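Local structure of muramidase (Trichobolus zukalii, 6ZMV) at residues A[127-139]-A[150-162]. The protein is a fungal muramidase (lysozyme) of glycoside hydrolase family 25 that cleaves the glycan strands of bacterial peptidoglycan. Numbering follows the deposited sequence.
Sequences SGRYPMIYTGYYW and FATTCPLVLARYS. With SO4 (sulfate ion), chain G.
The ring of Y130 lies with one face against T153, whose CB sits 3.7 Å from the ring centroid in a CH-pi contact just ahead of two parallel strands, 132-136 and 156-159. With helix 137-144 these strands form a beta-alpha-beta unit in the barrel of this family 25 glycosidase. T153 CG2 reaches Y130 CE2 near the rim, while C154 SG stands obliquely to the ring; an alanine in place of Y130 would probably uncover T153 and deprive that sulfur of its aromatic neighbour. The backbone N of Y130 donates to a sulfate, also bound by K124. P131 cannot donate through its own nitrogen, and its O, buried here without a hydrogen-bond partner, lies 3.2 Å from C154 CB. M132, with CG beside the backbone N, sets that carbon against P155 CB, the two side chains crossing at about a right angle, and its CB meets V157 CG2. I133 starts the ladder: its N donates to P155 O (2.9 Å), and its O accepts an almost straight bond from V157 N (175°). With CG1 beside the backbone N (chi1 -65°), its long branch carries CD1 to F150 CB and C154 CB, a greasy filling between sheet and helices. On the other face, Y134 brings its ring edge to V157 CG1 at CD2; its hydroxyl passes A159 CB, small enough to be approached to 3.4 Å, and bonds to Q179 and a glycerol. T135 continues the ladder to V157 O and A159 N, its CG2 touching L156 CD1. G136 occupies the helix N-cap, where T135 OG1 donates to G136 O at 2.8 Å.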
ATOM      1  N   SER A 127       9.782   9.865   6.617  1.00  5.66           N
ATOM      2  CA  SER A 127      10.277   9.492   5.268  1.00  6.54           C
ATOM      3  C   SER A 127      10.544  10.707   4.373  1.00  7.08           C
ATOM      4  O   SER A 127      11.291  10.529   3.386  1.00  8.74           O
ATOM      5  CB  SER A 127       9.289   8.582   4.571  1.00  6.65           C
ATOM      6  OG  SER A 127       8.187   9.330   4.081  1.00  7.18           O
ATOM      7  N   GLY A 128       9.857  11.820   4.626  1.00  6.08           N
ATOM      8  CA  GLY A 128       9.837  12.950   3.703  1.00  6.93           C
ATOM      9  C   GLY A 128       8.654  13.037   2.809  1.00  7.81           C
ATOM     10  O   GLY A 128       8.431  14.118   2.244  1.00 11.18           O
ATOM     11  N   ARG A 129       7.832  12.003   2.728  1.00  5.46           N
ATOM     12  CA  ARG A 129       6.692  12.021   1.832  1.00  5.98           C
ATOM     13  C   ARG A 129       5.519  11.282   2.425  1.00  5.48           C
ATOM     14  O   ARG A 129       5.640  10.489   3.357  1.00  5.33           O
ATOM     15  CB  ARG A 129       7.046  11.545   0.442  1.00  7.81           C
ATOM     16  CG  ARG A 129       7.322  10.065   0.407  1.00  6.71           C
ATOM     17  CD  ARG A 129       7.797   9.661  -0.989  1.00  8.79           C
ATOM     18  NE  ARG A 129       6.795   9.884  -2.044  1.00  9.30           N
ATOM     19  CZ  ARG A 129       6.944   9.556  -3.298  1.00  8.57           C
ATOM     20  NH1 ARG A 129       5.951   9.724  -4.149  1.00  8.83           N
ATOM     21  NH2 ARG A 129       8.074   9.000  -3.685  1.00  8.48           N
ATOM     22  N   TYR A 130       4.369  11.609   1.905  1.00  5.48           N
ATOM     23  CA  TYR A 130       3.134  10.936   2.306  1.00  4.09           C
ATOM     24  C   TYR A 130       3.119   9.489   1.831  1.00  4.36           C
ATOM     25  O   TYR A 130       3.595   9.178   0.730  1.00  5.45           O
ATOM     26  CB  TYR A 130       1.933  11.708   1.779  1.00  4.72           C
ATOM     27  CG  TYR A 130       1.701  13.008   2.524  1.00  5.93           C
ATOM     28  CD1 TYR A 130       1.213  12.980   3.820  1.00  8.00           C
ATOM     29  CD2 TYR A 130       1.892  14.229   1.918  1.00  8.05           C
ATOM     30  CE1 TYR A 130       0.978  14.128   4.533  1.00  9.33           C
ATOM     31  CE2 TYR A 130       1.631  15.397   2.622  1.00  9.94           C
ATOM     32  CZ  TYR A 130       1.183  15.353   3.933  1.00 11.16           C
ATOM     33  OH  TYR A 130       0.880  16.477   4.685  1.00 14.31           O
ATOM     34  N   PRO A 131       2.501   8.592   2.604  1.00  4.08           N
ATOM     35  CA  PRO A 131       2.311   7.228   2.176  1.00  3.96           C
ATOM     36  C   PRO A 131       1.170   7.154   1.179  1.00  3.47           C
ATOM     37  O   PRO A 131       0.309   8.023   1.093  1.00  4.29           O
ATOM     38  CB  PRO A 131       1.954   6.499   3.456  1.00  4.58           C
ATOM     39  CG  PRO A 131       1.170   7.557   4.230  1.00  4.81           C
ATOM     40  CD  PRO A 131       1.823   8.877   3.888  1.00  4.21           C
ATOM     41  N   MET A 132       1.122   6.026   0.497  1.00  2.97           N
ATOM     42  CA  MET A 132      -0.092   5.628  -0.248  1.00  3.68           C
ATOM     43  C   MET A 132      -1.102   5.046   0.748  1.00  3.39           C
ATOM     44  O   MET A 132      -0.694   4.482   1.787  1.00  4.32           O
ATOM     45  CB  MET A 132       0.248   4.586  -1.316  1.00  3.71           C
ATOM     46  CG  MET A 132       1.442   4.987  -2.170  1.00  4.82           C
ATOM     47  SD  MET A 132       1.640   4.127  -3.711  1.00  5.92           S
ATOM     48  CE  MET A 132       2.078   2.513  -3.074  1.00  5.65           C
ATOM     49  N   ILE A 133      -2.377   5.138   0.416  1.00  3.82           N
ATOM     50  CA  ILE A 133      -3.477   4.533   1.210  1.00  4.02           C
ATOM     51  C   ILE A 133      -4.149   3.494   0.349  1.00  3.97           C
ATOM     52  O   ILE A 133      -4.668   3.867  -0.739  1.00  4.32           O
ATOM     53  CB  ILE A 133      -4.455   5.566   1.737  1.00  4.12           C
ATOM     54  CG1 ILE A 133      -3.745   6.491   2.729  1.00  4.53           C
ATOM     55  CG2 ILE A 133      -5.649   4.883   2.361  1.00  4.91           C
ATOM     56  CD1 ILE A 133      -4.617   7.689   3.148  1.00  5.00           C
ATOM     57  N   TYR A 134      -4.226   2.264   0.827  1.00  3.39           N
ATOM     58  CA  TYR A 134      -4.970   1.166   0.200  1.00  2.88           C
ATOM     59  C   TYR A 134      -6.305   1.039   0.871  1.00  3.08           C
ATOM     60  O   TYR A 134      -6.398   0.989   2.115  1.00  3.86           O
ATOM     61  CB  TYR A 134      -4.182  -0.145   0.335  1.00  3.58           C
ATOM     62  CG  TYR A 134      -4.943  -1.381  -0.056  1.00  4.00           C
ATOM     63  CD1 TYR A 134      -5.793  -2.002   0.841  1.00  4.65           C
ATOM     64  CD2 TYR A 134      -4.766  -1.972  -1.288  1.00  3.96           C
ATOM     65  CE1 TYR A 134      -6.457  -3.165   0.492  1.00  4.65           C
ATOM     66  CE2 TYR A 134      -5.448  -3.120  -1.644  1.00  4.71           C
ATOM     67  CZ  TYR A 134      -6.299  -3.728  -0.756  1.00  4.43           C
ATOM     68  OH  TYR A 134      -6.935  -4.892  -1.089  1.00  6.56           O
ATOM     69  N   THR A 135      -7.338   0.932   0.066  1.00  3.68           N
ATOM     70  CA  THR A 135      -8.700   0.704   0.569  1.00  4.03           C
ATOM     71  C   THR A 135      -9.555   0.136  -0.535  1.00  4.39           C
ATOM     72  O   THR A 135      -9.326   0.400  -1.731  1.00  4.96           O
ATOM     73  CB  THR A 135      -9.315   2.021   1.122  1.00  5.10           C
ATOM     74  OG1 THR A 135     -10.574   1.797   1.758  1.00  5.34           O
ATOM     75  CG2 THR A 135      -9.429   3.126   0.095  1.00  5.42           C
ATOM     76  N   GLY A 136     -10.651  -0.498  -0.146  1.00  5.25           N
ATOM     77  CA  GLY A 136     -11.794  -0.688  -1.041  1.00  6.70           C
ATOM     78  C   GLY A 136     -12.750   0.476  -0.923  1.00  6.14           C
ATOM     79  O   GLY A 136     -12.703   1.228   0.041  1.00  6.31           O
ATOM     80  N   TYR A 137     -13.665   0.589  -1.863  1.00  7.00           N
ATOM     81  CA  TYR A 137     -14.583   1.731  -1.942  1.00  6.47           C
ATOM     82  C   TYR A 137     -15.521   1.712  -0.722  1.00  5.55           C
ATOM     83  O   TYR A 137     -15.625   2.714  -0.006  1.00  6.05           O
ATOM     84  CB  TYR A 137     -15.410   1.643  -3.216  1.00  7.17           C
ATOM     85  CG  TYR A 137     -16.450   2.729  -3.319  1.00  7.77           C
ATOM     86  CD1 TYR A 137     -16.079   3.958  -3.826  1.00 11.08           C
ATOM     87  CD2 TYR A 137     -17.762   2.538  -2.945  1.00  7.81           C
ATOM     88  CE1 TYR A 137     -16.980   4.988  -3.916  1.00 12.76           C
ATOM     89  CE2 TYR A 137     -18.665   3.550  -3.078  1.00 10.65           C
ATOM     90  CZ  TYR A 137     -18.276   4.792  -3.529  1.00 11.12           C
ATOM     91  OH  TYR A 137     -19.182   5.801  -3.672  1.00 18.56           O
ATOM     92  N   TYR A 138     -16.193   0.597  -0.476  1.00  6.54           N
ATOM     93  CA  TYR A 138     -17.186   0.586   0.611  1.00  7.12           C
ATOM     94  C   TYR A 138     -16.516   0.688   1.982  1.00  6.62           C
ATOM     95  O   TYR A 138     -17.123   1.299   2.864  1.00  7.55           O
ATOM     96  CB  TYR A 138     -18.128  -0.606   0.535  1.00  9.27           C
ATOM     97  CG  TYR A 138     -18.983  -0.537  -0.691  1.00 10.31           C
ATOM     98  CD1 TYR A 138     -19.957   0.442  -0.790  1.00 12.94           C
ATOM     99  CD2 TYR A 138     -18.796  -1.372  -1.759  1.00 13.64           C
ATOM    100  CE1 TYR A 138     -20.752   0.577  -1.912  1.00 15.19           C
ATOM    101  CE2 TYR A 138     -19.559  -1.233  -2.898  1.00 16.92           C
ATOM    102  CZ  TYR A 138     -20.526  -0.248  -2.987  1.00 14.00           C
ATOM    103  OH  TYR A 138     -21.239  -0.182  -4.173  1.00 24.29           O
ATOM    104  N   TRP A 139     -15.308   0.167   2.146  1.00  5.42           N
ATOM    105  CA  TRP A 139     -14.576   0.307   3.403  1.00  6.01           C
ATOM    106  C   TRP A 139     -14.379   1.793   3.673  1.00  5.12           C
ATOM    107  O   TRP A 139     -14.631   2.318   4.739  1.00  6.00           O
ATOM    108  CB  TRP A 139     -13.231  -0.457   3.405  1.00  6.07           C
ATOM    109  CG  TRP A 139     -12.632  -0.495   4.766  1.00  6.10           C
ATOM    110  CD1 TRP A 139     -12.805  -1.493   5.676  1.00  9.13           C
ATOM    111  CD2 TRP A 139     -11.873   0.533   5.424  1.00  5.33           C
ATOM    112  NE1 TRP A 139     -12.168  -1.183   6.839  1.00  8.92           N
ATOM    113  CE2 TRP A 139     -11.630   0.069   6.737  1.00  6.64           C
ATOM    114  CE3 TRP A 139     -11.398   1.794   5.080  1.00  4.86           C
ATOM    115  CZ2 TRP A 139     -10.961   0.837   7.685  1.00  7.26           C
ATOM    116  CZ3 TRP A 139     -10.708   2.537   6.009  1.00  5.18           C
ATOM    117  CH2 TRP A 139     -10.538   2.089   7.315  1.00  5.45           C
ATOM    118  N   PHE A 150      -7.425  13.112   2.730  1.00  6.57           N
ATOM    119  CA  PHE A 150      -6.123  12.607   2.205  1.00  5.40           C
ATOM    120  C   PHE A 150      -6.021  12.728   0.692  1.00  5.18           C
ATOM    121  O   PHE A 150      -5.010  12.332   0.127  1.00  6.29           O
ATOM    122  CB  PHE A 150      -5.886  11.185   2.706  1.00  5.75           C
ATOM    123  CG  PHE A 150      -6.107  11.047   4.196  1.00  5.84           C
ATOM    124  CD1 PHE A 150      -5.297  11.675   5.119  1.00  5.84           C
ATOM    125  CD2 PHE A 150      -7.233  10.414   4.654  1.00  6.78           C
ATOM    126  CE1 PHE A 150      -5.581  11.616   6.464  1.00  6.63           C
ATOM    127  CE2 PHE A 150      -7.541  10.374   6.015  1.00  7.31           C
ATOM    128  CZ  PHE A 150      -6.707  10.984   6.913  1.00  6.67           C
ATOM    129  N   ALA A 151      -7.076  13.221   0.061  1.00  5.65           N
ATOM    130  CA  ALA A 151      -7.244  13.176  -1.409  1.00  6.63           C
ATOM    131  C   ALA A 151      -6.200  14.014  -2.123  1.00  7.09           C
ATOM    132  O   ALA A 151      -5.960  13.676  -3.283  1.00 10.68           O
ATOM    133  CB  ALA A 151      -8.612  13.574  -1.786  1.00  7.36           C
ATOM    134  N   THR A 152      -5.607  15.013  -1.476  1.00  7.94           N
ATOM    135  CA  THR A 152      -4.605  15.870  -2.117  1.00  9.02           C
ATOM    136  C   THR A 152      -3.172  15.533  -1.745  1.00  8.84           C
ATOM    137  O   THR A 152      -2.296  16.101  -2.317  1.00 13.28           O
ATOM    138  CB  THR A 152      -4.857  17.362  -1.851  1.00 11.75           C
ATOM    139  OG1 THR A 152      -4.723  17.616  -0.455  1.00 14.28           O
ATOM    140  CG2 THR A 152      -6.245  17.800  -2.270  1.00 16.08           C
ATOM    141  N   THR A 153      -2.971  14.538  -0.887  1.00  7.39           N
ATOM    142  CA  THR A 153      -1.657  14.238  -0.322  1.00  7.70           C
ATOM    143  C   THR A 153      -1.215  12.788  -0.480  1.00  5.81           C
ATOM    144  O   THR A 153      -0.048  12.572  -0.785  1.00  7.69           O
ATOM    145  CB  THR A 153      -1.623  14.605   1.151  1.00  8.39           C
ATOM    146  OG1 THR A 153      -2.715  14.025   1.849  1.00  8.78           O
ATOM    147  CG2 THR A 153      -1.618  16.112   1.335  1.00 10.17           C
ATOM    148  N   CYS A 154      -2.103  11.825  -0.283  1.00  5.50           N
ATOM    149  CA  CYS A 154      -1.744  10.412  -0.257  1.00  5.07           C
ATOM    150  C   CYS A 154      -2.233   9.705  -1.478  1.00  5.21           C
ATOM    151  O   CYS A 154      -3.438   9.677  -1.735  1.00  7.12           O
ATOM    152  CB  CYS A 154      -2.366   9.786   0.972  1.00  5.06           C
ATOM    153  SG  CYS A 154      -1.814  10.463   2.557  1.00  6.51           S
ATOM    154  N   PRO A 155      -1.349   9.100  -2.303  1.00  4.68           N
ATOM    155  CA  PRO A 155      -1.834   8.360  -3.471  1.00  4.49           C
ATOM    156  C   PRO A 155      -2.774   7.233  -3.060  1.00  4.00           C
ATOM    157  O   PRO A 155      -2.522   6.552  -2.060  1.00  5.13           O
ATOM    158  CB  PRO A 155      -0.584   7.749  -4.073  1.00  5.34           C
ATOM    159  CG  PRO A 155       0.492   8.768  -3.671  1.00  5.32           C
ATOM    160  CD  PRO A 155       0.111   9.159  -2.264  1.00  4.60           C
ATOM    161  N   LEU A 156      -3.855   7.059  -3.815  1.00  3.24           N
ATOM    162  CA  LEU A 156      -4.871   6.025  -3.561  1.00  3.29           C
ATOM    163  C   LEU A 156      -4.516   4.742  -4.268  1.00  3.31           C
ATOM    164  O   LEU A 156      -4.307   4.726  -5.492  1.00  3.79           O
ATOM    165  CB  LEU A 156      -6.232   6.544  -4.008  1.00  3.44           C
ATOM    166  CG  LEU A 156      -7.371   5.546  -3.993  1.00  4.37           C
ATOM    167  CD1 LEU A 156      -7.687   5.075  -2.574  1.00  5.49           C
ATOM    168  CD2 LEU A 156      -8.589   6.103  -4.659  1.00  5.42           C
ATOM    169  N   VAL A 157      -4.502   3.647  -3.514  1.00  3.38           N
ATOM    170  CA  VAL A 157      -4.458   2.271  -4.062  1.00  3.80           C
ATOM    171  C   VAL A 157      -5.841   1.685  -3.833  1.00  3.56           C
ATOM    172  O   VAL A 157      -6.246   1.484  -2.682  1.00  4.57           O
ATOM    173  CB  VAL A 157      -3.347   1.432  -3.456  1.00  3.45           C
ATOM    174  CG1 VAL A 157      -3.278   0.073  -4.120  1.00  4.50           C
ATOM    175  CG2 VAL A 157      -1.999   2.174  -3.551  1.00  4.06           C
ATOM    176  N   LEU A 158      -6.620   1.542  -4.884  1.00  3.87           N
ATOM    177  CA  LEU A 158      -8.027   1.161  -4.801  1.00  4.10           C
ATOM    178  C   LEU A 158      -8.199  -0.306  -5.175  1.00  4.08           C
ATOM    179  O   LEU A 158      -7.791  -0.728  -6.258  1.00  3.97           O
ATOM    180  CB  LEU A 158      -8.839   2.023  -5.732  1.00  4.58           C
ATOM    181  CG  LEU A 158     -10.348   1.867  -5.690  1.00  5.67           C
ATOM    182  CD1 LEU A 158     -10.933   2.060  -4.306  1.00  6.45           C
ATOM    183  CD2 LEU A 158     -11.003   2.829  -6.663  1.00  7.64           C
ATOM    184  N   ALA A 159      -8.821  -1.056  -4.288  1.00  3.98           N
ATOM    185  CA  ALA A 159      -9.113  -2.479  -4.544  1.00  4.80           C
ATOM    186  C   ALA A 159     -10.513  -2.613  -5.088  1.00  4.98           C
ATOM    187  O   ALA A 159     -11.451  -2.186  -4.426  1.00  7.54           O
ATOM    188  CB  ALA A 159      -8.947  -3.285  -3.286  1.00  6.64           C
ATOM    189  N   ARG A 160     -10.667  -3.232  -6.237  1.00  4.57           N
ATOM    190  CA  ARG A 160     -11.983  -3.585  -6.804  1.00  5.89           C
ATOM    191  C   ARG A 160     -11.780  -4.707  -7.793  1.00  6.42           C
ATOM    192  O   ARG A 160     -11.116  -4.515  -8.800  1.00  6.35           O
ATOM    193  CB  ARG A 160     -12.672  -2.410  -7.463  1.00  7.45           C
ATOM    194  CG  ARG A 160     -14.118  -2.768  -7.676  1.00 12.95           C
ATOM    195  CD  ARG A 160     -14.815  -2.143  -8.787  1.00 15.94           C
ATOM    196  NE  ARG A 160     -16.153  -2.639  -8.894  1.00 14.70           N
ATOM    197  CZ  ARG A 160     -16.930  -2.343  -9.919  1.00 15.73           C
ATOM    198  NH1 ARG A 160     -18.208  -2.675  -9.876  1.00 20.30           N
ATOM    199  NH2 ARG A 160     -16.449  -1.650 -10.927  1.00 14.49           N
ATOM    200  N   TYR A 161     -12.300  -5.877  -7.492  1.00  7.12           N
ATOM    201  CA  TYR A 161     -12.039  -7.085  -8.298  1.00  7.50           C
ATOM    202  C   TYR A 161     -13.145  -7.181  -9.341  1.00  8.85           C
ATOM    203  O   TYR A 161     -14.146  -7.849  -9.144  1.00 12.12           O
ATOM    204  CB  TYR A 161     -11.882  -8.306  -7.410  1.00  7.45           C
ATOM    205  CG  TYR A 161     -10.756  -8.259  -6.389  1.00  8.07           C
ATOM    206  CD1 TYR A 161      -9.761  -7.302  -6.381  1.00  7.16           C
ATOM    207  CD2 TYR A 161     -10.753  -9.219  -5.387  1.00  8.95           C
ATOM    208  CE1 TYR A 161      -8.795  -7.284  -5.403  1.00  7.32           C
ATOM    209  CE2 TYR A 161      -9.766  -9.240  -4.420  1.00  8.55           C
ATOM    210  CZ  TYR A 161      -8.797  -8.251  -4.441  1.00  8.57           C
ATOM    211  OH  TYR A 161      -7.873  -8.167  -3.462  1.00 10.19           O
ATOM    212  N   SER A 162     -12.961  -6.430 -10.416  1.00  8.76           N
ATOM    213  CA  SER A 162     -13.955  -6.262 -11.471  1.00 11.71           C
ATOM    214  C   SER A 162     -13.224  -5.938 -12.758  1.00 11.62           C
ATOM    215  O   SER A 162     -12.044  -5.631 -12.700  1.00 12.61           O
ATOM    216  CB  SER A 162     -14.928  -5.178 -11.100  1.00 13.80           C
ATOM    217  OG  SER A 162     -15.893  -5.026 -12.101  1.00 25.04           O
TER
HETATM  218  S   SO4 G 305       4.947  14.158  -1.129  0.50 18.79           S
HETATM  219  O1  SO4 G 305       4.689  14.173   0.292  0.50 17.84           O
HETATM  220  O2  SO4 G 305       4.622  12.824  -1.523  0.50 29.56           O
HETATM  221  O3  SO4 G 305       4.035  15.094  -1.746  0.50 20.89           O
HETATM  222  O4  SO4 G 305       6.325  14.446  -1.458  0.50 18.80           O
HETATM  223  O   HOH W   1     -13.623  -0.461  -4.547  1.00 15.49           O
HETATM  224  O   HOH W   2     -14.034  -1.853  -3.816  1.00 19.91           O